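PDB 1VKE: carboxymuconolactone decarboxylase family protein from Thermotoga maritima, which is probably a redox-active member of the AhpD-like family, possibly with peroxiredoxin-type activity in the antioxidative response. Local coordinates for residues L79-C82 / V83-A87; E120-E123 / M124-N127; L69-D72 / D73-R76. All coordinates share one frame; numbering follows the deposited sequence.

Contact 1 of 3, residues L79-C82 / V83-A87; sequences LVRC and VQEGA
Val-83, Gln-84 and Glu-85 each send their backbone N-H to the carbonyl four residues back, on Leu-79, Val-80 and Arg-81, so the helix keeps its regular pitch up to the 2.9 Å bond from Glu-85 N to Arg-81 O. On the outer side of this last turn, in one of its two modelled conformers, the Arg-81 chain folds back through chi2 (-72°) and chi3 (-58°), which carries its guanidinium over the next turn. There NH1 and NH2 grip a single oxygen, OE2 of Glu-85, the NH2 bond measuring 3.0 Å and the NH1 bond 3.3 Å. The oxygen lies near the guanidinium plane, but the carboxylate stands almost upright to it, the planes 87° apart, and is approached on its anti side. NH1 also donates to Gln-84 OE1 at 3.2 Å, while NE pairs with Glu-59 of helix 55-68. With an alanine here in place of Glu-85, NH1 and NH2 of Arg-81 would probably lose their shared carboxylate, leaving much of the charge at this end of the guanidinium without its mate.

Beyond Glu-85 the helix is closed by a Schellman motif. Gly-86, with positive phi, is its C-prime residue: Ala-87 N reaches Cys-82 O at 2.9 Å, and Gly-86 N reaches Val-83 O at 3.0 Å. The turn brings the methyl of Ala-87 back to CB of Cys-82, 4.0 Å away. On another flank Val-80 and Gln-84 run side by side, CG1 of the valine 3.8 Å from CD of the amide, whose NE2 is held by the carbonyl of Ile-131. The side chain of Val-83 packs on Leu-118 of helix 108-127, and Leu-79 packs on Phe-117 of the same helix.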
ATOM      1  N   LEU E  79     -17.700  -6.362  -7.808  1.00 11.70           N
ATOM      2  CA  LEU E  79     -18.831  -7.108  -7.256  1.00 12.09           C
ATOM      3  C   LEU E  79     -20.003  -7.012  -8.197  1.00 11.54           C
ATOM      4  O   LEU E  79     -20.699  -8.007  -8.458  1.00 11.51           O
ATOM      5  CB  LEU E  79     -19.269  -6.586  -5.869  1.00 13.78           C
ATOM      6  CG  LEU E  79     -18.472  -7.109  -4.677  1.00 15.98           C
ATOM      7  CD1 LEU E  79     -18.838  -6.350  -3.388  1.00 18.12           C
ATOM      8  CD2 LEU E  79     -18.654  -8.632  -4.492  1.00 16.79           C
ATOM      9  N   VAL E  80     -20.305  -5.813  -8.690  1.00 12.58           N
ATOM     10  CA  VAL E  80     -21.426  -5.714  -9.663  1.00 11.75           C
ATOM     11  C   VAL E  80     -21.196  -6.672 -10.844  1.00 11.29           C
ATOM     12  O   VAL E  80     -22.089  -7.415 -11.260  1.00 11.89           O
ATOM     13  CB  VAL E  80     -21.635  -4.258 -10.161  1.00 12.67           C
ATOM     14  CG1 VAL E  80     -22.661  -4.169 -11.244  1.00 14.97           C
ATOM     15  CG2 VAL E  80     -22.007  -3.375  -8.997  1.00 12.65           C
ATOM     16  N   ARG E  81     -19.985  -6.618 -11.409  1.00 10.42           N
ATOM     17  CA  ARG E  81     -19.705  -7.412 -12.603  1.00 10.88           C
ATOM     18  C   ARG E  81     -19.771  -8.898 -12.267  1.00 10.30           C
ATOM     19  O   ARG E  81     -20.284  -9.708 -13.069  1.00 10.87           O
ATOM     20  CB  ARG E  81     -18.295  -7.092 -13.089  0.50 11.73           C
ATOM     21  CG  ARG E  81     -18.136  -5.712 -13.651  0.50 12.19           C
ATOM     22  CD  ARG E  81     -18.813  -5.546 -14.997  0.50  9.31           C
ATOM     23  NE  ARG E  81     -18.267  -6.535 -15.949  0.50 11.70           N
ATOM     24  CZ  ARG E  81     -18.960  -7.520 -16.530  0.50 14.93           C
ATOM     25  NH1 ARG E  81     -20.262  -7.652 -16.336  0.50 14.76           N
ATOM     26  NH2 ARG E  81     -18.334  -8.353 -17.349  0.50 15.38           N
ATOM     27  N   CYS E  82     -19.252  -9.298 -11.093  1.00 11.02           N
ATOM     28  CA  CYS E  82     -19.324 -10.728 -10.689  1.00 10.83           C
ATOM     29  C   CYS E  82     -20.793 -11.196 -10.604  1.00 11.05           C
ATOM     30  O   CYS E  82     -21.169 -12.271 -11.083  1.00 12.10           O
ATOM     31  CB  CYS E  82     -18.673 -10.964  -9.346  1.00 12.31           C
ATOM     32  SG  CYS E  82     -16.832 -10.875  -9.413  1.00 14.05           S
ATOM     33  N   VAL E  83     -21.608 -10.394  -9.967  1.00 12.23           N
ATOM     34  CA  VAL E  83     -23.053 -10.717  -9.884  1.00 10.94           C
ATOM     35  C   VAL E  83     -23.705 -10.801 -11.265  1.00 12.07           C
ATOM     36  O   VAL E  83     -24.428 -11.779 -11.599  1.00 11.53           O
ATOM     37  CB  VAL E  83     -23.786  -9.686  -8.977  1.00 11.39           C
ATOM     38  CG1 VAL E  83     -25.301  -9.788  -9.071  1.00 16.18           C
ATOM     39  CG2 VAL E  83     -23.316  -9.866  -7.530  1.00 13.64           C
ATOM     40  N   GLN E  84     -23.419  -9.807 -12.101  1.00 10.91           N
ATOM     41  CA  GLN E  84     -23.947  -9.785 -13.484  1.00 13.27           C
ATOM     42  C   GLN E  84     -23.561 -11.029 -14.279  1.00 12.25           C
ATOM     43  O   GLN E  84     -24.341 -11.521 -15.079  1.00 12.81           O
ATOM     44  CB  GLN E  84     -23.480  -8.538 -14.242  1.00 13.23           C
ATOM     45  CG  GLN E  84     -24.107  -7.228 -13.733  1.00 14.88           C
ATOM     46  CD  GLN E  84     -23.598  -5.983 -14.458  1.00 15.78           C
ATOM     47  OE1 GLN E  84     -22.431  -5.918 -14.845  1.00 16.32           O
ATOM     48  NE2 GLN E  84     -24.486  -4.999 -14.651  1.00 19.58           N
ATOM     49  N   GLU E  85     -22.353 -11.519 -14.049  1.00 12.59           N
ATOM     50  CA  GLU E  85     -21.821 -12.680 -14.742  1.00 12.30           C
ATOM     51  C   GLU E  85     -22.162 -14.000 -14.052  1.00 14.43           C
ATOM     52  O   GLU E  85     -21.645 -15.056 -14.434  1.00 16.38           O
ATOM     53  CB  GLU E  85     -20.311 -12.546 -14.909  1.00 12.93           C
ATOM     54  CG  GLU E  85     -19.864 -11.412 -15.795  1.00 12.21           C
ATOM     55  CD  GLU E  85     -20.312 -11.548 -17.251  1.00 15.40           C
ATOM     56  OE1 GLU E  85     -20.608 -12.679 -17.718  1.00 17.91           O
ATOM     57  OE2 GLU E  85     -20.342 -10.499 -17.919  1.00 16.53           O
ATOM     58  N   GLY E  86     -23.052 -13.953 -13.061  1.00 11.23           N
ATOM     59  CA  GLY E  86     -23.639 -15.172 -12.502  1.00 13.07           C
ATOM     60  C   GLY E  86     -22.801 -15.824 -11.417  1.00 12.97           C
ATOM     61  O   GLY E  86     -23.017 -16.986 -11.089  1.00 12.93           O
ATOM     62  N   ALA E  87     -21.846 -15.090 -10.838  1.00 11.69           N
ATOM     63  CA  ALA E  87     -21.097 -15.646  -9.717  1.00 10.77           C
ATOM     64  C   ALA E  87     -22.012 -15.859  -8.524  1.00 10.88           C
ATOM     65  O   ALA E  87     -22.880 -15.026  -8.277  1.00 12.86           O
ATOM     66  CB  ALA E  87     -19.938 -14.756  -9.318  1.00 14.25           C
TER

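Contact 2 of 3, residues E120-E123 / M124-N127; sequences ELRE and MEKN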
ATOM      1  N   GLU E 120     -26.875  -5.805  -0.730  1.00 13.30           N
ATOM      2  CA  GLU E 120     -27.703  -4.839  -1.455  1.00 13.35           C
ATOM      3  C   GLU E 120     -28.001  -5.309  -2.886  1.00 12.25           C
ATOM      4  O   GLU E 120     -29.157  -5.228  -3.350  1.00 13.84           O
ATOM      5  CB  GLU E 120     -27.013  -3.470  -1.491  1.00 14.60           C
ATOM      6  CG  GLU E 120     -27.863  -2.360  -2.078  1.00 26.59           C
ATOM      7  CD  GLU E 120     -27.124  -1.014  -2.115  1.00 29.83           C
ATOM      8  OE1 GLU E 120     -26.108  -0.856  -1.363  1.00 39.00           O
ATOM      9  OE2 GLU E 120     -27.565  -0.131  -2.900  1.00 44.03           O
ATOM     10  N   LEU E 121     -26.981  -5.829  -3.575  1.00 11.27           N
ATOM     11  CA  LEU E 121     -27.170  -6.347  -4.933  1.00  9.08           C
ATOM     12  C   LEU E 121     -28.134  -7.553  -4.944  1.00  9.87           C
ATOM     13  O   LEU E 121     -28.969  -7.665  -5.826  1.00 10.64           O
ATOM     14  CB  LEU E 121     -25.834  -6.777  -5.548  1.00 11.84           C
ATOM     15  CG  LEU E 121     -24.822  -5.632  -5.708  1.00 12.94           C
ATOM     16  CD1 LEU E 121     -23.494  -6.162  -6.199  1.00 12.10           C
ATOM     17  CD2 LEU E 121     -25.352  -4.565  -6.632  1.00 13.84           C
ATOM     18  N   ARG E 122     -27.981  -8.452  -3.986  1.00 10.61           N
ATOM     19  CA  ARG E 122     -28.881  -9.638  -3.895  1.00  8.27           C
ATOM     20  C   ARG E 122     -30.327  -9.223  -3.625  1.00  8.45           C
ATOM     21  O   ARG E 122     -31.257  -9.846  -4.145  1.00  9.08           O
ATOM     22  CB  ARG E 122     -28.399 -10.658  -2.865  1.00 10.06           C
ATOM     23  CG  ARG E 122     -27.063 -11.356  -3.242  1.00 11.27           C
ATOM     24  CD  ARG E 122     -27.057 -12.009  -4.602  1.00 13.44           C
ATOM     25  NE  ARG E 122     -25.794 -12.714  -4.822  1.00  9.36           N
ATOM     26  CZ  ARG E 122     -25.347 -13.127  -6.000  1.00 15.09           C
ATOM     27  NH1 ARG E 122     -26.049 -12.936  -7.096  1.00 12.62           N
ATOM     28  NH2 ARG E 122     -24.172 -13.739  -6.051  1.00 12.01           N
ATOM     29  N   GLU E 123     -30.505  -8.148  -2.848  1.00  9.57           N
ATOM     30  CA  GLU E 123     -31.856  -7.629  -2.593  1.00 11.07           C
ATOM     31  C   GLU E 123     -32.469  -7.017  -3.887  1.00  9.74           C
ATOM     32  O   GLU E 123     -33.635  -7.272  -4.194  1.00  9.37           O
ATOM     33  CB  GLU E 123     -31.813  -6.662  -1.410  1.00 13.75           C
ATOM     34  CG  GLU E 123     -33.117  -5.953  -1.059  1.00 14.88           C
ATOM     35  CD  GLU E 123     -34.100  -6.833  -0.297  1.00 27.35           C
ATOM     36  OE1 GLU E 123     -33.727  -7.991   0.079  1.00 30.25           O
ATOM     37  OE2 GLU E 123     -35.264  -6.366  -0.063  1.00 36.44           O
ATOM     38  N   MET E 124     -31.656  -6.265  -4.649  1.00 11.06           N
ATOM     39  CA  MET E 124     -32.076  -5.807  -5.979  1.00 11.84           C
ATOM     40  C   MET E 124     -32.491  -7.004  -6.840  1.00 10.39           C
ATOM     41  O   MET E 124     -33.534  -7.003  -7.490  1.00 12.57           O
ATOM     42  CB  MET E 124     -30.980  -5.018  -6.681  1.00 11.88           C
ATOM     43  CG  MET E 124     -30.741  -3.731  -6.012  1.00  9.54           C
ATOM     44  SD  MET E 124     -29.405  -2.770  -6.769  1.00 16.53           S
ATOM     45  CE  MET E 124     -30.144  -2.223  -8.290  1.00 17.94           C
ATOM     46  N   GLU E 125     -31.646  -8.017  -6.912  1.00 10.59           N
ATOM     47  CA  GLU E 125     -31.971  -9.203  -7.692  1.00 10.60           C
ATOM     48  C   GLU E 125     -33.283  -9.867  -7.249  1.00  9.22           C
ATOM     49  O   GLU E 125     -34.157 -10.196  -8.062  1.00  9.33           O
ATOM     50  CB  GLU E 125     -30.842 -10.183  -7.481  1.00 13.00           C
ATOM     51  CG  GLU E 125     -30.753 -11.378  -8.377  1.00 16.70           C
ATOM     52  CD  GLU E 125     -29.291 -11.831  -8.377  1.00 35.02           C
ATOM     53  OE1 GLU E 125     -28.817 -12.166  -7.288  1.00 24.59           O
ATOM     54  OE2 GLU E 125     -28.599 -11.753  -9.415  1.00 41.02           O
ATOM     55  N   LYS E 126     -33.419 -10.079  -5.950  1.00  9.48           N
ATOM     56  CA  LYS E 126     -34.674 -10.623  -5.410  1.00  8.73           C
ATOM     57  C   LYS E 126     -35.894  -9.820  -5.885  1.00  7.52           C
ATOM     58  O   LYS E 126     -36.973 -10.359  -6.205  1.00  8.43           O
ATOM     59  CB  LYS E 126     -34.595 -10.600  -3.868  1.00  8.71           C
ATOM     60  CG  LYS E 126     -35.841 -11.154  -3.154  1.00 10.36           C
ATOM     61  CD  LYS E 126     -35.735 -10.950  -1.654  1.00 12.21           C
ATOM     62  CE  LYS E 126     -35.961  -9.478  -1.314  1.00 22.04           C
ATOM     63  NZ  LYS E 126     -36.062  -9.211   0.158  1.00 26.59           N
ATOM     64  N   ASN E 127     -35.732  -8.492  -5.835  1.00  7.22           N
ATOM     65  CA  ASN E 127     -36.804  -7.509  -6.161  1.00  9.15           C
ATOM     66  C   ASN E 127     -36.996  -7.244  -7.648  1.00 11.15           C
ATOM     67  O   ASN E 127     -37.887  -6.485  -8.042  1.00 11.81           O
ATOM     68  CB  ASN E 127     -36.566  -6.176  -5.441  1.00 10.37           C
ATOM     69  CG  ASN E 127     -36.864  -6.246  -3.958  1.00 10.76           C
ATOM     70  OD1 ASN E 127     -37.796  -6.923  -3.530  1.00 15.78           O
ATOM     71  ND2 ASN E 127     -36.104  -5.501  -3.170  1.00 13.41           N
TER
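Bends in two side chains one turn apart bring Glu-123 and Lys-126 together: the glutamate, its CG opposite the backbone N, turns at chi2 (78°), and the lysine, which starts out the same way, turns at chi3 (74°). They then lie alongside one another, and NZ of Lys-126 meets OE1 of Glu-123 at 2.6 Å in a short salt bridge, on the syn side but somewhat out of the carboxylate plane. The other oxygen, OE2 of Glu-123, accepts a weak hydrogen bond of 3.3 Å from ND2 of Asn-127, whose amide stands at right angles to the carboxylate. The carboxylate is thus shared between partners three and four residues further on.

A second salt bridge with the same i to i+3 spacing forms on another side of helix 108-127. Arg-122 bends at chi2 and extends beside Glu-125; its NH1 donates to OE1 of Glu-125 at 2.9 Å, and that oxygen accepts with its syn lone pair. Here the two flat groups are nearly coplanar, only 23° apart, and the carboxylate sits at the edge of the guanidinium. The remaining nitrogens of Arg-122 look to the body of the subunit: NE pairs with Asp-89, and NH2 donates to the carbonyl of Ala-87, so this arginine fastens the end of the long helix to the turn that follows helix 72-84. Beneath these mostly solvent-facing charges the backbone keeps regular helical bonds, such as Lys-126 N to Arg-122 O at 2.8 Å. The inward side is apolar: CD2 of Leu-121 stands 4.4 Å from SD of Met-124, a loose contact, and both residues rest on Tyr-15 of helix 15-28.

Contact 3 of 3, residues L69-D72 / D73-R76; sequences LRCD and DCIR
Cys-71 and Cys-74 are joined by a disulfide in a CXXC motif at the start of helix 72-84, the same placing that the redox cysteines have in AhpD-like proteins, which is consistent with a redox role here. The chain leaves helix 55-68 through Leu-69 and Arg-70, and Cys-71 takes the N-cap position of the next helix. With chi1 at 178° its SG lies anti to the backbone N and beside the carbonyl carbon, and there SG of Cys-74 is bonded to it at 2.2 Å with a right-handed twist about the S-S bond (chi3 62°). On the same cysteine the carbonyl O of Cys-71 accepts from N of Ile-75 at 2.9 Å, so backbone and disulfide together tie the cap to the helix. CG1 of the isoleucine lies close to that oxygen, and its side chain goes down onto Leu-63, Ser-66 and Ala-114. Pro-109 of a second subunit packs against both cysteines.

The backbone N-H groups of Asp-72 and Asp-73 at this helix start bind an unidentified ligand, probably from the crystallisation liquor. The carboxylate of Asp-72 is hydrogen-bonded to His-110 through OD1 and salt-bridged to Arg-113 through OD2, within its own chain. Arg-76, one turn on, stretches back along Asp-72, whose CB lies over one face of the guanidinium, 3.7 Å from NH1. That same NH1 reaches OD1 of Asp-73 at 2.7 Å, a salt bridge whose hydrogen bond is weak because the N-H points well aside of the oxygen.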
ATOM      1  N   LEU E  69      -5.678  -4.586  -2.222  1.00 10.35           N
ATOM      2  CA  LEU E  69      -5.214  -3.200  -2.331  1.00 10.26           C
ATOM      3  C   LEU E  69      -6.162  -2.171  -1.658  1.00 10.57           C
ATOM      4  O   LEU E  69      -5.873  -0.963  -1.669  1.00 12.46           O
ATOM      5  CB  LEU E  69      -4.981  -2.813  -3.793  1.00 10.16           C
ATOM      6  CG  LEU E  69      -3.841  -3.553  -4.505  1.00 17.04           C
ATOM      7  CD1 LEU E  69      -3.920  -3.304  -6.003  1.00 21.16           C
ATOM      8  CD2 LEU E  69      -2.477  -3.176  -3.974  1.00 18.37           C
ATOM      9  N   ARG E  70      -7.264  -2.655  -1.100  1.00  9.93           N
ATOM     10  CA  ARG E  70      -8.141  -1.879  -0.246  1.00 10.35           C
ATOM     11  C   ARG E  70      -8.744  -0.670  -0.966  1.00 14.05           C
ATOM     12  O   ARG E  70      -8.684   0.451  -0.456  1.00 13.92           O
ATOM     13  CB  ARG E  70      -7.401  -1.476   1.025  1.00 11.43           C
ATOM     14  CG  ARG E  70      -7.166  -2.618   1.928  1.00 11.78           C
ATOM     15  CD  ARG E  70      -6.604  -2.199   3.271  1.00 17.68           C
ATOM     16  NE  ARG E  70      -5.209  -1.818   3.205  1.00 20.81           N
ATOM     17  CZ  ARG E  70      -4.625  -0.821   3.925  1.00 14.74           C
ATOM     18  NH1 ARG E  70      -5.301   0.033   4.689  1.00 14.25           N
ATOM     19  NH2 ARG E  70      -3.351  -0.660   3.776  1.00 19.16           N
ATOM     20  N   CYS E  71      -9.302  -0.905  -2.154  1.00 12.27           N
ATOM     21  CA  CYS E  71     -10.017   0.143  -2.921  1.00  9.73           C
ATOM     22  C   CYS E  71     -11.502  -0.130  -2.939  1.00 10.57           C
ATOM     23  O   CYS E  71     -11.962  -0.989  -3.684  1.00 14.28           O
ATOM     24  CB  CYS E  71      -9.497   0.129  -4.360  1.00 12.24           C
ATOM     25  SG  CYS E  71     -10.359   1.352  -5.450  1.00 16.89           S
ATOM     26  N   ASP E  72     -12.266   0.613  -2.122  1.00 11.21           N
ATOM     27  CA  ASP E  72     -13.682   0.348  -2.016  1.00 11.23           C
ATOM     28  C   ASP E  72     -14.465   0.506  -3.297  1.00 10.48           C
ATOM     29  O   ASP E  72     -15.332  -0.311  -3.600  1.00 10.95           O
ATOM     30  CB  ASP E  72     -14.288   1.192  -0.911  1.00 14.28           C
ATOM     31  CG  ASP E  72     -13.885   0.693   0.467  1.00 22.85           C
ATOM     32  OD1 ASP E  72     -13.680  -0.527   0.650  1.00 20.01           O
ATOM     33  OD2 ASP E  72     -13.693   1.462   1.395  1.00 23.44           O
ATOM     34  N   ASP E  73     -14.231   1.581  -4.044  1.00 12.06           N
ATOM     35  CA  ASP E  73     -15.010   1.766  -5.280  1.00 10.35           C
ATOM     36  C   ASP E  73     -14.650   0.677  -6.293  1.00 10.89           C
ATOM     37  O   ASP E  73     -15.506   0.254  -7.090  1.00 11.93           O
ATOM     38  CB  ASP E  73     -14.693   3.106  -5.929  1.00 13.21           C
ATOM     39  CG  ASP E  73     -15.505   4.231  -5.391  1.00 23.78           C
ATOM     40  OD1 ASP E  73     -16.420   4.015  -4.569  1.00 26.38           O
ATOM     41  OD2 ASP E  73     -15.225   5.392  -5.741  1.00 26.85           O
ATOM     42  N   CYS E  74     -13.399   0.204  -6.299  1.00 11.09           N
ATOM     43  CA  CYS E  74     -12.986  -0.858  -7.218  1.00 11.66           C
ATOM     44  C   CYS E  74     -13.649  -2.183  -6.812  1.00 12.99           C
ATOM     45  O   CYS E  74     -14.127  -2.977  -7.650  1.00 12.92           O
ATOM     46  CB  CYS E  74     -11.479  -1.097  -7.193  1.00 13.29           C
ATOM     47  SG  CYS E  74     -10.484   0.399  -7.409  1.00 18.48           S
ATOM     48  N   ILE E  75     -13.688  -2.426  -5.504  1.00 11.87           N
ATOM     49  CA  ILE E  75     -14.369  -3.612  -4.968  1.00 10.83           C
ATOM     50  C   ILE E  75     -15.838  -3.629  -5.416  1.00 11.51           C
ATOM     51  O   ILE E  75     -16.389  -4.648  -5.909  1.00 10.60           O
ATOM     52  CB  ILE E  75     -14.307  -3.636  -3.411  1.00 10.29           C
ATOM     53  CG1 ILE E  75     -12.867  -3.909  -2.975  1.00 12.60           C
ATOM     54  CG2 ILE E  75     -15.275  -4.734  -2.847  1.00 13.24           C
ATOM     55  CD1 ILE E  75     -12.629  -3.729  -1.510  1.00 12.19           C
ATOM     56  N   ARG E  76     -16.496  -2.489  -5.225  1.00 11.55           N
ATOM     57  CA  ARG E  76     -17.907  -2.349  -5.637  1.00 12.05           C
ATOM     58  C   ARG E  76     -18.136  -2.640  -7.130  1.00 10.04           C
ATOM     59  O   ARG E  76     -19.040  -3.388  -7.502  1.00 12.08           O
ATOM     60  CB  ARG E  76     -18.449  -0.970  -5.294  1.00 14.58           C
ATOM     61  CG  ARG E  76     -18.725  -0.733  -3.837  1.00 17.61           C
ATOM     62  CD  ARG E  76     -19.125   0.760  -3.546  1.00 22.36           C
ATOM     63  NE  ARG E  76     -19.009   1.090  -2.122  1.00 41.03           N
ATOM     64  CZ  ARG E  76     -18.183   2.011  -1.578  1.00 42.95           C
ATOM     65  NH1 ARG E  76     -17.347   2.738  -2.319  1.00 40.42           N
ATOM     66  NH2 ARG E  76     -18.200   2.205  -0.259  1.00 44.04           N
TER

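In the fold
Along the chain the order is contact 3, contact 1, contact 2. Contacts 3 and 1 mark the beginning and the end of one helix, 72-84, with centres about 15 Å apart: the first holds the CXXC disulfide. Contact 2 is the far end of helix 108-127, which packs beside helix 72-84, so that contacts 1 and 2, about 12 Å between centres, touch through packing of Val-83 on Leu-121 and a polar link from Arg-122. Contacts 2 and 3 lie about 20 Å apart between centres and do not touch. In this all-helical subunit the probable redox end is met by neighbouring subunits, whereas no other chain of the assembly touches contacts 1 and 2.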